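Local coordinates for RagB/SusD domain protein (Flavobacterium johnsoniae, PDB 5J90), which probably binds chitin chains at the cell surface as the SusD-like lipoprotein of a chitin-utilization system, at residues R129-T133 with Q154-Y158; D132-P136 with R467-V471; V239-S243 with A363-Q367; Y336-A340 with L356-I361. One frame throughout, in Å; residues are numbered along the deposited sequence. Where two conformers were deposited one is given.

Contact 1: residues R129-T133 with Q154-Y158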
loop_
_atom_site.group_PDB
_atom_site.type_symbol
_atom_site.label_atom_id
_atom_site.label_comp_id
_atom_site.label_asym_id
_atom_site.label_seq_id
_atom_site.Cartn_x
_atom_site.Cartn_y
_atom_site.Cartn_z
ATOM N N ARG A 129 15.090 11.130 -4.839
ATOM C CA ARG A 129 15.399 11.017 -3.415
ATOM C C ARG A 129 14.327 11.711 -2.576
ATOM O O ARG A 129 13.878 11.188 -1.547
ATOM C CB ARG A 129 16.782 11.611 -3.129
ATOM C CG ARG A 129 17.925 10.764 -3.689
ATOM C CD ARG A 129 19.222 11.576 -3.899
ATOM N NE ARG A 129 19.586 12.409 -2.745
ATOM C CZ ARG A 129 20.277 11.991 -1.686
ATOM N NH1 ARG A 129 20.695 10.734 -1.590
ATOM N NH2 ARG A 129 20.559 12.835 -0.697
ATOM N N MET A 130 13.903 12.888 -3.027
ATOM C CA MET A 130 12.867 13.646 -2.335
ATOM C C MET A 130 11.553 12.874 -2.240
ATOM O O MET A 130 10.992 12.730 -1.152
ATOM C CB MET A 130 12.651 14.987 -3.037
ATOM C CG MET A 130 11.805 15.979 -2.231
ATOM S SD MET A 130 12.680 16.719 -0.815
ATOM C CE MET A 130 13.897 17.731 -1.667
ATOM N N THR A 131 11.059 12.363 -3.364
ATOM C CA THR A 131 9.810 11.613 -3.287
ATOM C C THR A 131 9.973 10.284 -2.547
ATOM O O THR A 131 9.065 9.848 -1.835
ATOM C CB THR A 131 9.128 11.420 -4.660
ATOM O OG1 THR A 131 7.928 10.653 -4.490
ATOM C CG2 THR A 131 10.024 10.664 -5.627
ATOM N N ASP A 132 11.142 9.666 -2.657
ATOM C CA ASP A 132 11.380 8.440 -1.907
ATOM C C ASP A 132 11.379 8.668 -0.401
ATOM O O ASP A 132 11.158 7.736 0.369
ATOM C CB ASP A 132 12.682 7.784 -2.349
ATOM C CG ASP A 132 12.582 7.156 -3.718
ATOM O OD1 ASP A 132 11.468 7.045 -4.277
ATOM O OD2 ASP A 132 13.646 6.758 -4.232
ATOM N N THR A 133 11.616 9.910 0.021
ATOM C CA THR A 133 11.624 10.265 1.435
ATOM C C THR A 133 10.234 10.650 1.954
ATOM O O THR A 133 9.828 10.198 3.020
ATOM C CB THR A 133 12.639 11.397 1.688
ATOM O OG1 THR A 133 13.952 10.916 1.362
ATOM C CG2 THR A 133 12.631 11.841 3.131
ATOM N N GLN A 154 2.916 10.363 -5.539
ATOM C CA GLN A 154 4.157 9.696 -5.907
ATOM C C GLN A 154 4.037 8.926 -7.224
ATOM O O GLN A 154 4.978 8.899 -8.017
ATOM C CB GLN A 154 4.637 8.783 -4.794
ATOM C CG GLN A 154 5.991 8.148 -5.109
ATOM C CD GLN A 154 6.486 7.301 -3.963
ATOM O OE1 GLN A 154 5.937 6.232 -3.695
ATOM N NE2 GLN A 154 7.514 7.780 -3.255
ATOM N N GLU A 155 2.880 8.308 -7.453
ATOM C CA GLU A 155 2.630 7.614 -8.713
ATOM C C GLU A 155 2.818 8.543 -9.915
ATOM O O GLU A 155 3.440 8.176 -10.916
ATOM C CB GLU A 155 1.223 7.010 -8.690
ATOM C CG GLU A 155 0.875 6.121 -9.901
ATOM C CD GLU A 155 0.123 6.841 -11.012
ATOM O OE1 GLU A 155 -0.421 7.944 -10.781
ATOM O OE2 GLU A 155 0.071 6.290 -12.139
ATOM N N GLU A 156 2.268 9.748 -9.814
ATOM C CA GLU A 156 2.419 10.768 -10.848
ATOM C C GLU A 156 3.867 11.217 -11.007
ATOM O O GLU A 156 4.341 11.406 -12.135
ATOM C CB GLU A 156 1.548 11.990 -10.520
ATOM C CG GLU A 156 0.059 11.743 -10.734
ATOM C CD GLU A 156 -0.826 12.743 -9.996
ATOM O OE1 GLU A 156 -0.331 13.619 -9.239
ATOM O OE2 GLU A 156 -2.060 12.645 -10.174
ATOM N N VAL A 157 4.565 11.399 -9.888
ATOM C CA VAL A 157 5.964 11.829 -9.956
ATOM C C VAL A 157 6.818 10.797 -10.693
ATOM O O VAL A 157 7.622 11.149 -11.561
ATOM C CB VAL A 157 6.547 12.148 -8.564
ATOM C CG1 VAL A 157 8.024 12.515 -8.679
ATOM C CG2 VAL A 157 5.765 13.294 -7.912
ATOM N N TYR A 158 6.638 9.522 -10.365
ATOM C CA TYR A 158 7.398 8.468 -11.041
ATOM C C TYR A 158 7.140 8.455 -12.553
ATOM O O TYR A 158 8.082 8.364 -13.344
ATOM C CB TYR A 158 7.160 7.092 -10.389
ATOM C CG TYR A 158 8.244 6.762 -9.377
ATOM C CD1 TYR A 158 8.281 7.393 -8.136
ATOM C CD2 TYR A 158 9.274 5.871 -9.686
ATOM C CE1 TYR A 158 9.292 7.126 -7.223
ATOM C CE2 TYR A 158 10.289 5.595 -8.782
ATOM C CZ TYR A 158 10.305 6.234 -7.559
ATOM O OH TYR A 158 11.336 5.948 -6.684
#

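Contact 2: residues D132-P136 with R467-V471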
loop_
_atom_site.group_PDB
_atom_site.type_symbol
_atom_site.label_atom_id
_atom_site.label_comp_id
_atom_site.label_asym_id
_atom_site.label_seq_id
_atom_site.Cartn_x
_atom_site.Cartn_y
_atom_site.Cartn_z
ATOM N N ASP A 132 11.142 9.666 -2.657
ATOM C CA ASP A 132 11.380 8.440 -1.907
ATOM C C ASP A 132 11.379 8.668 -0.401
ATOM O O ASP A 132 11.158 7.736 0.369
ATOM C CB ASP A 132 12.682 7.784 -2.349
ATOM C CG ASP A 132 12.582 7.156 -3.718
ATOM O OD1 ASP A 132 11.468 7.045 -4.277
ATOM O OD2 ASP A 132 13.646 6.758 -4.232
ATOM N N THR A 133 11.616 9.910 0.021
ATOM C CA THR A 133 11.624 10.265 1.435
ATOM C C THR A 133 10.234 10.650 1.954
ATOM O O THR A 133 9.828 10.198 3.020
ATOM C CB THR A 133 12.639 11.397 1.688
ATOM O OG1 THR A 133 13.952 10.916 1.362
ATOM C CG2 THR A 133 12.631 11.841 3.131
ATOM N N PHE A 134 9.497 11.453 1.183
ATOM C CA PHE A 134 8.233 12.026 1.652
ATOM C C PHE A 134 6.974 11.392 1.067
ATOM O O PHE A 134 5.896 11.477 1.678
ATOM C CB PHE A 134 8.210 13.544 1.387
ATOM C CG PHE A 134 9.218 14.310 2.196
ATOM C CD1 PHE A 134 8.960 14.627 3.521
ATOM C CD2 PHE A 134 10.437 14.690 1.640
ATOM C CE1 PHE A 134 9.897 15.302 4.281
ATOM C CE2 PHE A 134 11.380 15.364 2.399
ATOM C CZ PHE A 134 11.105 15.673 3.718
ATOM N N GLY A 135 7.090 10.777 -0.112
ATOM C CA GLY A 135 5.925 10.306 -0.853
ATOM C C GLY A 135 5.465 11.375 -1.833
ATOM O O GLY A 135 6.205 11.752 -2.741
ATOM N N PRO A 136 4.244 11.898 -1.661
ATOM C CA PRO A 136 3.844 13.035 -2.493
ATOM C C PRO A 136 4.820 14.199 -2.315
ATOM O O PRO A 136 5.292 14.442 -1.202
ATOM C CB PRO A 136 2.456 13.408 -1.939
ATOM C CG PRO A 136 1.960 12.132 -1.276
ATOM C CD PRO A 136 3.196 11.502 -0.702
ATOM N N ARG A 467 8.769 6.614 5.989
ATOM C CA ARG A 467 8.833 7.910 5.312
ATOM C C ARG A 467 9.069 8.990 6.345
ATOM O O ARG A 467 9.004 8.729 7.547
ATOM C CB ARG A 467 7.524 8.217 4.562
ATOM C CG ARG A 467 6.335 8.441 5.504
ATOM C CD ARG A 467 5.061 8.762 4.741
ATOM N NE ARG A 467 5.042 10.119 4.178
ATOM C CZ ARG A 467 4.581 11.191 4.818
ATOM N NH1 ARG A 467 4.152 11.105 6.077
ATOM N NH2 ARG A 467 4.548 12.356 4.188
ATOM N N ILE A 468 9.324 10.208 5.867
ATOM C CA ILE A 468 9.363 11.371 6.750
ATOM C C ILE A 468 8.106 12.204 6.505
ATOM O O ILE A 468 7.604 12.302 5.379
ATOM C CB ILE A 468 10.667 12.185 6.558
ATOM C CG1 ILE A 468 11.864 11.291 6.888
ATOM C CG2 ILE A 468 10.663 13.458 7.421
ATOM C CD1 ILE A 468 13.228 11.965 6.728
ATOM N N ASN A 469 7.587 12.787 7.584
ATOM C CA ASN A 469 6.383 13.618 7.519
ATOM C C ASN A 469 6.622 14.972 6.848
ATOM O O ASN A 469 7.755 15.470 6.820
ATOM C CB ASN A 469 5.775 13.802 8.919
ATOM C CG ASN A 469 6.759 14.397 9.907
ATOM O OD1 ASN A 469 7.833 13.837 10.151
ATOM N ND2 ASN A 469 6.408 15.551 10.469
ATOM N N PHE A 470 5.565 15.553 6.297
ATOM C CA PHE A 470 5.686 16.817 5.570
ATOM C C PHE A 470 6.260 17.914 6.482
ATOM O O PHE A 470 6.040 17.908 7.698
ATOM C CB PHE A 470 4.336 17.215 4.961
ATOM C CG PHE A 470 3.823 16.242 3.928
ATOM C CD1 PHE A 470 4.624 15.828 2.876
ATOM C CD2 PHE A 470 2.526 15.744 4.009
ATOM C CE1 PHE A 470 4.137 14.935 1.912
ATOM C CE2 PHE A 470 2.037 14.850 3.067
ATOM C CZ PHE A 470 2.831 14.447 2.019
ATOM N N VAL A 471 7.003 18.845 5.888
ATOM C CA VAL A 471 7.890 19.713 6.671
ATOM C C VAL A 471 7.270 21.034 7.151
ATOM O O VAL A 471 6.248 21.509 6.624
ATOM C CB VAL A 471 9.214 19.994 5.909
ATOM C CG1 VAL A 471 9.877 18.683 5.499
ATOM C CG2 VAL A 471 8.971 20.882 4.703
#

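Contact 3: residues V239-S243 with A363-Q367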
loop_
_atom_site.group_PDB
_atom_site.type_symbol
_atom_site.label_atom_id
_atom_site.label_comp_id
_atom_site.label_asym_id
_atom_site.label_seq_id
_atom_site.Cartn_x
_atom_site.Cartn_y
_atom_site.Cartn_z
ATOM N N VAL A 239 31.478 -0.536 -16.269
ATOM C CA VAL A 239 32.794 -0.441 -15.651
ATOM C C VAL A 239 32.783 0.705 -14.662
ATOM O O VAL A 239 31.902 1.576 -14.718
ATOM C CB VAL A 239 33.929 -0.245 -16.690
ATOM C CG1 VAL A 239 33.994 -1.436 -17.644
ATOM C CG2 VAL A 239 33.752 1.059 -17.454
ATOM N N ASN A 240 33.756 0.717 -13.758
ATOM C CA ASN A 240 33.732 1.678 -12.670
ATOM C C ASN A 240 33.842 3.138 -13.115
ATOM O O ASN A 240 33.313 4.023 -12.441
ATOM C CB ASN A 240 34.727 1.294 -11.570
ATOM C CG ASN A 240 34.280 0.057 -10.816
ATOM O OD1 ASN A 240 33.084 -0.108 -10.548
ATOM N ND2 ASN A 240 35.212 -0.828 -10.489
ATOM N N ASP A 241 34.470 3.391 -14.260
ATOM C CA ASP A 241 34.514 4.743 -14.812
ATOM C C ASP A 241 33.129 5.241 -15.239
ATOM O O ASP A 241 32.938 6.433 -15.484
ATOM C CB ASP A 241 35.483 4.830 -16.000
ATOM C CG ASP A 241 36.944 4.824 -15.575
ATOM O OD1 ASP A 241 37.225 4.984 -14.371
ATOM O OD2 ASP A 241 37.811 4.670 -16.460
ATOM N N ASP A 242 32.167 4.323 -15.336
ATOM C CA ASP A 242 30.789 4.693 -15.676
ATOM C C ASP A 242 30.006 5.231 -14.476
ATOM O O ASP A 242 28.900 5.768 -14.648
ATOM C CB ASP A 242 30.016 3.495 -16.251
ATOM C CG ASP A 242 30.586 2.978 -17.559
ATOM O OD1 ASP A 242 31.232 3.750 -18.305
ATOM O OD2 ASP A 242 30.335 1.784 -17.840
ATOM N N SER A 243 30.554 5.070 -13.274
ATOM C CA SER A 243 29.850 5.444 -12.047
ATOM C C SER A 243 29.508 6.930 -12.010
ATOM O O SER A 243 30.232 7.763 -12.558
ATOM C CB SER A 243 30.687 5.095 -10.816
ATOM O OG SER A 243 30.956 3.704 -10.744
ATOM N N ALA A 363 33.044 -5.973 -9.502
ATOM C CA ALA A 363 33.093 -4.543 -9.794
ATOM C C ALA A 363 33.352 -3.730 -8.526
ATOM O O ALA A 363 34.172 -2.800 -8.531
ATOM C CB ALA A 363 31.798 -4.085 -10.461
ATOM N N SER A 364 32.658 -4.070 -7.445
ATOM C CA SER A 364 32.835 -3.366 -6.183
ATOM C C SER A 364 34.235 -3.584 -5.587
ATOM O O SER A 364 34.861 -2.630 -5.122
ATOM C CB SER A 364 31.744 -3.774 -5.184
ATOM O OG SER A 364 31.920 -3.099 -3.952
ATOM N N PHE A 365 34.709 -4.829 -5.587
ATOM C CA PHE A 365 36.065 -5.118 -5.107
ATOM C C PHE A 365 37.083 -4.302 -5.900
ATOM O O PHE A 365 37.992 -3.697 -5.312
ATOM C CB PHE A 365 36.388 -6.612 -5.221
ATOM C CG PHE A 365 36.065 -7.418 -3.985
ATOM C CD1 PHE A 365 34.779 -7.441 -3.450
ATOM C CD2 PHE A 365 37.044 -8.195 -3.378
ATOM C CE1 PHE A 365 34.489 -8.201 -2.325
ATOM C CE2 PHE A 365 36.760 -8.953 -2.257
ATOM C CZ PHE A 365 35.478 -8.962 -1.729
ATOM N N ASP A 366 36.941 -4.275 -7.224
ATOM C CA ASP A 366 37.846 -3.496 -8.063
ATOM C C ASP A 366 37.753 -2.009 -7.737
ATOM O O ASP A 366 38.774 -1.313 -7.661
ATOM C CB ASP A 366 37.548 -3.726 -9.544
ATOM C CG ASP A 366 37.922 -5.121 -10.011
ATOM O OD1 ASP A 366 38.672 -5.825 -9.298
ATOM O OD2 ASP A 366 37.468 -5.504 -11.107
ATOM N N GLN A 367 36.530 -1.522 -7.533
ATOM C CA GLN A 367 36.320 -0.115 -7.240
ATOM C C GLN A 367 37.035 0.295 -5.954
ATOM O O GLN A 367 37.578 1.408 -5.861
ATOM C CB GLN A 367 34.826 0.193 -7.134
ATOM C CG GLN A 367 34.546 1.673 -7.075
ATOM C CD GLN A 367 33.073 2.005 -7.113
ATOM O OE1 GLN A 367 32.230 1.262 -6.595
ATOM N NE2 GLN A 367 32.752 3.137 -7.716
HETATM O O HOH W 1 31.251 -0.498 -8.537
#

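Contact 4: residues Y336-A340 with L356-I361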
loop_
_atom_site.group_PDB
_atom_site.type_symbol
_atom_site.label_atom_id
_atom_site.label_comp_id
_atom_site.label_asym_id
_atom_site.label_seq_id
_atom_site.Cartn_x
_atom_site.Cartn_y
_atom_site.Cartn_z
ATOM N N TYR A 336 24.897 -3.884 -11.919
ATOM C CA TYR A 336 24.932 -5.341 -11.970
ATOM C C TYR A 336 23.920 -5.971 -11.024
ATOM O O TYR A 336 23.273 -6.958 -11.386
ATOM C CB TYR A 336 26.334 -5.869 -11.658
ATOM C CG TYR A 336 27.324 -5.639 -12.776
ATOM C CD1 TYR A 336 28.229 -4.585 -12.723
ATOM C CD2 TYR A 336 27.344 -6.473 -13.894
ATOM C CE1 TYR A 336 29.144 -4.373 -13.748
ATOM C CE2 TYR A 336 28.245 -6.262 -14.923
ATOM C CZ TYR A 336 29.136 -5.215 -14.846
ATOM O OH TYR A 336 30.027 -5.012 -15.875
ATOM N N PHE A 337 23.770 -5.425 -9.817
ATOM C CA PHE A 337 22.827 -5.999 -8.860
ATOM C C PHE A 337 21.375 -5.723 -9.254
ATOM O O PHE A 337 20.491 -6.538 -8.979
ATOM C CB PHE A 337 23.124 -5.514 -7.438
ATOM C CG PHE A 337 24.475 -5.952 -6.918
ATOM C CD1 PHE A 337 24.834 -7.298 -6.922
ATOM C CD2 PHE A 337 25.389 -5.024 -6.448
ATOM C CE1 PHE A 337 26.089 -7.706 -6.450
ATOM C CE2 PHE A 337 26.635 -5.430 -5.981
ATOM C CZ PHE A 337 26.978 -6.769 -5.978
ATOM N N LEU A 338 21.137 -4.594 -9.920
ATOM C CA LEU A 338 19.818 -4.321 -10.475
ATOM C C LEU A 338 19.510 -5.334 -11.577
ATOM O O LEU A 338 18.424 -5.916 -11.603
ATOM C CB LEU A 338 19.758 -2.899 -11.030
ATOM C CG LEU A 338 19.567 -1.824 -9.962
ATOM C CD1 LEU A 338 19.909 -0.477 -10.542
ATOM C CD2 LEU A 338 18.128 -1.844 -9.459
ATOM N N ARG A 339 20.468 -5.547 -12.477
ATOM C CA ARG A 339 20.278 -6.524 -13.547
ATOM C C ARG A 339 20.124 -7.941 -12.998
ATOM O O ARG A 339 19.321 -8.718 -13.518
ATOM C CB ARG A 339 21.422 -6.454 -14.561
ATOM C CG ARG A 339 21.436 -5.170 -15.394
ATOM C CD ARG A 339 22.788 -4.990 -16.096
ATOM N NE ARG A 339 22.979 -5.988 -17.129
ATOM C CZ ARG A 339 24.150 -6.336 -17.654
ATOM N NH1 ARG A 339 25.301 -5.797 -17.245
ATOM N NH2 ARG A 339 24.169 -7.251 -18.598
ATOM N N ALA A 340 20.862 -8.274 -11.941
ATOM C CA ALA A 340 20.746 -9.589 -11.318
ATOM C C ALA A 340 19.329 -9.825 -10.807
ATOM O O ALA A 340 18.742 -10.884 -11.046
ATOM C CB ALA A 340 21.766 -9.755 -10.189
ATOM N N LEU A 356 25.502 -12.029 -13.104
ATOM C CA LEU A 356 25.379 -10.605 -12.818
ATOM C C LEU A 356 25.708 -10.305 -11.356
ATOM O O LEU A 356 26.393 -9.322 -11.059
ATOM C CB LEU A 356 23.972 -10.133 -13.189
ATOM C CG LEU A 356 23.746 -10.141 -14.702
ATOM C CD1 LEU A 356 22.257 -10.094 -15.025
ATOM C CD2 LEU A 356 24.473 -8.983 -15.369
ATOM N N TYR A 357 25.260 -11.171 -10.452
ATOM C CA TYR A 357 25.604 -11.083 -9.032
ATOM C C TYR A 357 27.113 -11.118 -8.838
ATOM O O TYR A 357 27.684 -10.265 -8.149
ATOM C CB TYR A 357 24.948 -12.247 -8.296
ATOM C CG TYR A 357 25.298 -12.445 -6.836
ATOM C CD1 TYR A 357 24.867 -11.543 -5.855
ATOM C CD2 TYR A 357 26.006 -13.574 -6.420
ATOM C CE1 TYR A 357 25.144 -11.746 -4.513
ATOM C CE2 TYR A 357 26.291 -13.786 -5.075
ATOM C CZ TYR A 357 25.849 -12.867 -4.122
ATOM O OH TYR A 357 26.097 -13.057 -2.787
ATOM N N GLU A 358 27.765 -12.099 -9.454
ATOM C CA GLU A 358 29.202 -12.250 -9.258
ATOM C C GLU A 358 29.971 -11.104 -9.912
ATOM O O GLU A 358 30.997 -10.655 -9.383
ATOM C CB GLU A 358 29.671 -13.620 -9.762
ATOM C CG GLU A 358 29.075 -14.761 -8.950
ATOM C CD GLU A 358 29.633 -16.128 -9.303
ATOM O OE1 GLU A 358 30.354 -16.253 -10.322
ATOM O OE2 GLU A 358 29.337 -17.072 -8.543
ATOM N N ALA A 359 29.472 -10.618 -11.043
ATOM C CA ALA A 359 30.084 -9.470 -11.705
ATOM C C ALA A 359 29.951 -8.201 -10.862
ATOM O O ALA A 359 30.855 -7.362 -10.851
ATOM C CB ALA A 359 29.502 -9.258 -13.096
ATOM N N GLY A 360 28.830 -8.047 -10.160
ATOM C CA GLY A 360 28.649 -6.893 -9.296
ATOM C C GLY A 360 29.627 -6.888 -8.135
ATOM O O GLY A 360 30.183 -5.837 -7.785
ATOM N N ILE A 361 29.829 -8.050 -7.521
ATOM C CA ILE A 361 30.790 -8.166 -6.422
ATOM C C ILE A 361 32.200 -7.818 -6.908
ATOM O O ILE A 361 32.904 -7.029 -6.270
ATOM C CB ILE A 361 30.763 -9.568 -5.786
ATOM C CG1 ILE A 361 29.366 -9.872 -5.230
ATOM C CG2 ILE A 361 31.805 -9.682 -4.671
ATOM C CD1 ILE A 361 29.181 -11.326 -4.823
#

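Contact 1: residues R129-T133 with Q154-Y158
Tyr-158 reaches across to Asp-132 and gives its hydroxyl to the carboxylate, the OH to OD1 bond measuring 2.6 Å. OD1 receives it through its syn lone pair. The two side chains meet at about a right angle, yet the planes of ring and carboxylate are nearly coplanar, and OD1 lies at the edge of the ring. Tyr-158 has a first torsion of -96°, off the usual staggered values, and the end of its side chain comes nearer to Asp-132 than its start does. OD1 is also bonded by Trp-501 NE1, and OD2 forms a salt bridge with Arg-213; these partners fix the rotation of the carboxylate and probably stabilise its charge. The two helices, 113-134 and 154-177, run antiparallel (161° between the short axes) at 10.7 Å, a wide pair within the largely helical SusD-like fold, and the polar side chains bridge the distance between them. Gln-154, at the first turn of its helix, extends fully, its CG opposite the backbone N (chi1 -176°), and carries NE2 to Thr-131 OG1 at 3.2 Å. That oxygen lies in the plane of the amide, while OE1 at the other end bonds Trp-501 N. The same OG1 of Thr-131 also bonds Gly-135 O just past the helix end. The methyl CG2 of Thr-131 packs 4.1 Å from Val-157 CG1 and 3.9 Å from Tyr-158 CE1.

Contact 2: residues D132-P136 with R467-V471
Arg-467 grips the carbonyl oxygen of Phe-134 side-on, with NE and NH2 each 3.0 Å from Phe-134 O. The acceptor lies in the guanidinium plane, but only NH2 approaches within the carbonyl plane; NE comes in from above it. The preceding carbonyl, Thr-133 O, receives Ile-468 N at 2.9 Å in a nearly straight bond (169°). The methyl CG2 of Thr-133 lies beside CD1 of Ile-468, the two pointing the same way. The Phe-134 ring wedges against the crossing chain: Asn-469 O meets its edge 3.3 Å from CE1, and Val-471 CG1 packs 3.6 Å from the same CE1. Pro-136 rests its CD 4.0 Å from Phe-470 CZ, and Pro-136 O, buried without a polar partner, faces the edge of that ring. Within the loop, Arg-467 NH2 hangs over the centre of one face of Phe-470, where the bend at chi3 (-74°) carries the guanidinium. The second shell holds it there: Asp-493 OD1 takes a salt bridge from NH1 and also the backbone N of Phe-470, and Asn-494 O receives NH1 as well. At Gly-135 any side chain would jam against the preceding carbonyl. Helix 113-134 thus ends at a glycine of positive phi, and a loop distant in sequence caps the carbonyls of its last two residues, Thr-133 and Phe-134, through one main-chain N-H and one arginine.

Contact 3: residues V239-S243 with A363-Q367
The side-chain amides of Asn-240 and Gln-367 stack, their planes 3° apart, in one of the two conformers of Gln-367. On this face of the Asn-240 amide lies the aliphatic stem of Gln-367, whose CB is 3.7 Å from Asn-240 CG. Close to the plane of the Asn-240 amide stands Ala-363 O, which receives ND2 at 3.0 Å (157°). Ala-363 O already accepts the helical bond from Gln-367 N, and the two donors come to it from opposite faces of the carbonyl plane. On the other branch, a water donates both to Asn-240 OD1 at 2.7 Å and to Gln-367 OE1 at 2.8 Å, a bridge that, like the stack, holds for that glutamine conformer. Gln-367 reaches it with CG turned away from the backbone N (chi1 -170°) and the chain extended, while NE2 goes to Asn-331 OD1. The short 3-10 turn 240-242 that presents Asn-240 is tied on itself: Ser-243 OG and Ser-243 N both bond Asn-240 O, and Ala-332 N donates to the same hydroxyl. With an alanine here instead of Asn-240, Ala-363 O would probably lose its second donor and the water one of its two acceptors, and the Gln-367 stem would be less covered. This partly exposed contact fastens the turn leading into strand 244-247 to the C-terminal part of helix 353-368. One amide supplies a donor to a helix carbonyl and an acceptor to water, consistent with an attachment that relies on directed polar bonds over a small interface of 179 Å².

Contact 4: residues Y336-A340 with L356-I361
Tyr-336 and Phe-337 both place CG opposite their carbonyl carbon (chi1 -73° and -64°), and the two rings straddle Gly-360 of the facing helix. Phe-337 lays its ring over the backbone there, with Gly-360 CA above the face in a CH-pi contact, 4.1 Å from the ring centroid; its CZ is 3.5 Å from Ile-361 N. Tyr-336 stands on the other flank: CB is 3.5 Å from Gly-360 CA, CD2 lies 3.6 Å from Ala-359 CB, and the phenol ends at Leu-238 O, to which it is hydrogen-bonded. A CB on Gly-360 would clash with Phe-337 CE1, and its absence is consistent with the close approach of the axes, 7.9 Å. Further along, Leu-356 CD2 sits 3.5 Å above the centre of the Arg-339 guanidinium, whose NE is bonded to Met-349 O, while Ala-340 CB packs on Leu-356 CB. Segments 336-340 and 356-361 run antiparallel (167°) as part of a helical hairpin, consistent with the TPR clan to which the SusD family belongs. Replacing Tyr-336 with an alanine would probably open a gap beside Ala-359 and leave Leu-238 O without its phenol donor. No hydrogen bond crosses between the segments, so the hairpin is held here by close apolar and CH-pi packing, with the polar ends of Tyr-336 and Arg-339 directed to loop carbonyls.

In the fold
Contacts 1 and 2 share the end of helix 113-134, with centres about 9 Å apart: contact 1 pairs it with helix 154-177, and contact 2 closes it with the loop 467-471. Contacts 3 and 4, their centres about 12 Å apart, share helix 353-368 and touch through Ala-363 and Tyr-336. The two groups are well separated, with about 26 to 32 Å between centres. Along the chain, contact 1 closes first; contact 4 is nested inside contact 3, which is itself nested inside contact 2. The long closure of contact 2 thus brings a late loop back to an early helix of this mainly helical SusD-like fold, while contacts 1 and 4 pair helices close in sequence and contact 3 ties a turn to a helix.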